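Local coordinates for Ets DNA-binding protein pokkuri (Drosophila melanogaster, PDB 1SV0) that represses transcription as an Ets-family DNA-binding factor, opposing Ras-driven photoreceptor development in the fly eye and blocking R7 formation, at residues V18-R23 with L34-F39. The protein carries 1 engineered substitution. Numbering follows the deposited sequence.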
loop_
_atom_site.group_PDB
_atom_site.type_symbol
_atom_site.label_atom_id
_atom_site.label_comp_id
_atom_site.label_asym_id
_atom_site.label_seq_id
_atom_site.Cartn_x
_atom_site.Cartn_y
_atom_site.Cartn_z
ATOM N N VAL A 18 17.314 0.561 7.422
ATOM C CA VAL A 18 15.895 0.680 7.723
ATOM C C VAL A 18 15.318 1.963 7.125
ATOM O O VAL A 18 14.215 1.957 6.579
ATOM C CB VAL A 18 15.644 0.653 9.262
ATOM C CG1 VAL A 18 14.241 1.147 9.589
ATOM C CG2 VAL A 18 15.813 -0.771 9.783
ATOM N N LEU A 19 16.062 3.060 7.206
ATOM C CA LEU A 19 15.562 4.318 6.664
ATOM C C LEU A 19 15.483 4.280 5.140
ATOM O O LEU A 19 14.547 4.817 4.556
ATOM C CB LEU A 19 16.435 5.490 7.115
ATOM C CG LEU A 19 16.494 5.730 8.632
ATOM C CD1 LEU A 19 17.359 6.953 8.914
ATOM C CD2 LEU A 19 15.097 5.935 9.192
ATOM N N VAL A 20 16.479 3.665 4.506
ATOM C CA VAL A 20 16.511 3.550 3.047
ATOM C C VAL A 20 15.267 2.796 2.596
ATOM O O VAL A 20 14.568 3.221 1.678
ATOM C CB VAL A 20 17.773 2.793 2.574
ATOM C CG1 VAL A 20 17.601 2.313 1.136
ATOM C CG2 VAL A 20 18.987 3.710 2.683
ATOM N N PHE A 21 14.995 1.681 3.265
ATOM C CA PHE A 21 13.827 0.861 2.964
ATOM C C PHE A 21 12.545 1.682 3.053
ATOM O O PHE A 21 11.713 1.647 2.147
ATOM C CB PHE A 21 13.723 -0.305 3.942
ATOM C CG PHE A 21 12.418 -1.028 3.865
ATOM C CD1 PHE A 21 12.104 -1.796 2.751
ATOM C CD2 PHE A 21 11.489 -0.934 4.901
ATOM C CE1 PHE A 21 10.879 -2.461 2.664
ATOM C CE2 PHE A 21 10.262 -1.594 4.822
ATOM C CZ PHE A 21 9.960 -2.362 3.704
ATOM N N LEU A 22 12.381 2.420 4.148
ATOM C CA LEU A 22 11.177 3.227 4.310
ATOM C C LEU A 22 11.057 4.324 3.247
ATOM O O LEU A 22 9.982 4.515 2.685
ATOM C CB LEU A 22 11.136 3.817 5.717
ATOM C CG LEU A 22 11.009 2.711 6.771
ATOM C CD1 LEU A 22 11.298 3.284 8.168
ATOM C CD2 LEU A 22 9.614 2.095 6.698
ATOM N N ARG A 23 12.156 5.026 2.956
ATOM C CA ARG A 23 12.125 6.087 1.943
ATOM C C ARG A 23 11.763 5.507 0.582
ATOM O O ARG A 23 10.990 6.094 -0.179
ATOM C CB ARG A 23 13.473 6.803 1.868
ATOM C CG ARG A 23 13.852 7.511 3.161
ATOM C CD ARG A 23 14.868 8.599 2.892
ATOM N NE ARG A 23 14.816 9.629 3.920
ATOM C CZ ARG A 23 15.802 9.893 4.766
ATOM N NH1 ARG A 23 16.933 9.203 4.708
ATOM N NH2 ARG A 23 15.642 10.841 5.682
ATOM N N LEU A 34 6.378 10.413 5.707
ATOM C CA LEU A 34 6.505 9.535 6.864
ATOM C C LEU A 34 7.274 10.265 7.969
ATOM O O LEU A 34 8.155 11.071 7.679
ATOM C CB LEU A 34 7.253 8.269 6.442
ATOM C CG LEU A 34 7.029 6.949 7.175
ATOM C CD1 LEU A 34 5.557 6.578 7.144
ATOM C CD2 LEU A 34 7.857 5.863 6.503
ATOM N N ASP A 35 6.933 10.010 9.230
ATOM C CA ASP A 35 7.644 10.650 10.340
ATOM C C ASP A 35 8.775 9.705 10.733
ATOM O O ASP A 35 8.588 8.806 11.551
ATOM C CB ASP A 35 6.712 10.872 11.538
ATOM C CG ASP A 35 7.377 11.672 12.658
ATOM O OD1 ASP A 35 8.628 11.747 12.687
ATOM O OD2 ASP A 35 6.648 12.214 13.519
ATOM N N PHE A 36 9.948 9.917 10.148
ATOM C CA PHE A 36 11.089 9.051 10.411
ATOM C C PHE A 36 11.578 8.999 11.856
ATOM O O PHE A 36 12.320 8.087 12.225
ATOM C CB PHE A 36 12.235 9.405 9.457
ATOM C CG PHE A 36 11.871 9.237 8.003
ATOM C CD1 PHE A 36 11.573 10.346 7.211
ATOM C CD2 PHE A 36 11.781 7.969 7.439
ATOM C CE1 PHE A 36 11.180 10.192 5.872
ATOM C CE2 PHE A 36 11.391 7.803 6.101
ATOM C CZ PHE A 36 11.091 8.919 5.319
ATOM N N ASP A 37 11.168 9.963 12.676
ATOM C CA ASP A 37 11.561 9.954 14.084
ATOM C C ASP A 37 10.984 8.703 14.741
ATOM O O ASP A 37 11.531 8.197 15.720
ATOM C CB ASP A 37 11.034 11.191 14.822
ATOM C CG ASP A 37 11.771 12.457 14.445
ATOM O OD1 ASP A 37 13.016 12.428 14.444
ATOM O OD2 ASP A 37 11.112 13.482 14.162
ATOM N N LEU A 38 9.879 8.205 14.189
ATOM C CA LEU A 38 9.214 7.018 14.722
ATOM C C LEU A 38 9.870 5.710 14.273
ATOM O O LEU A 38 9.515 4.634 14.759
ATOM C CB LEU A 38 7.739 7.009 14.299
ATOM C CG LEU A 38 6.925 8.275 14.579
ATOM C CD1 LEU A 38 5.515 8.131 14.017
ATOM C CD2 LEU A 38 6.881 8.529 16.079
ATOM N N PHE A 39 10.829 5.798 13.353
ATOM C CA PHE A 39 11.497 4.603 12.854
ATOM C C PHE A 39 13.015 4.570 13.037
ATOM O O PHE A 39 13.733 4.004 12.206
ATOM C CB PHE A 39 11.170 4.394 11.368
ATOM C CG PHE A 39 9.718 4.090 11.097
ATOM C CD1 PHE A 39 8.818 5.114 10.824
ATOM C CD2 PHE A 39 9.251 2.778 11.137
ATOM C CE1 PHE A 39 7.461 4.839 10.591
ATOM C CE2 PHE A 39 7.903 2.490 10.907
ATOM C CZ PHE A 39 7.005 3.528 10.631
#
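Arg23 lays its side chain over one face of the Phe36 ring, the guanidinium carbon CZ standing 4.8 Å from the ring centroid and only 10° off the ring normal. The two flat groups are not parallel: their planes are 55° apart, so this is a cation-pi contact with a tilted guanidinium rather than a stack. The aliphatic part of the arginine shares in it, CG packing 3.8 Å from CZ of Phe36, and its extended course from CG to NE carries NE over the rim of the same face. Leu34 CB lies against the opposite face, which leaves the ring sandwiched between helix and loop, while Leu22 CB meets its edge, 4.0 Å from Phe36 CE2. A chi1 of -60°, with CG anti to the carbonyl carbon, swings the phenyl group out of its 3-10 turn and onto helix 15-28. The contact packs the linker between helix 15-28 and helix 43-46 against the first helix of the SAM (Pointed) domain, the helical module in the N-terminal part of this Ets protein. An Asx turn, Asp37 N to Asp35 OD1, lies at the start of the 3-10 segment. An alanine in place of Phe36 would probably deprive the Arg23 guanidinium of its aromatic platform and open a gap between Leu19, Leu22 and Leu34. Deeper in, Leu22 CD1 presses closely on Phe39, 3.4 Å from its CB, with the two side chains crossing at about a right angle. Leu34 CD2 approaches CB of the same leucine at 3.9 Å. At the end of the loop segment, Leu19 CD2 and Val18 CG1 both come up to the carbonyl oxygen of Phe39, the Phe39 side chain also touching Leu46 and Phe54.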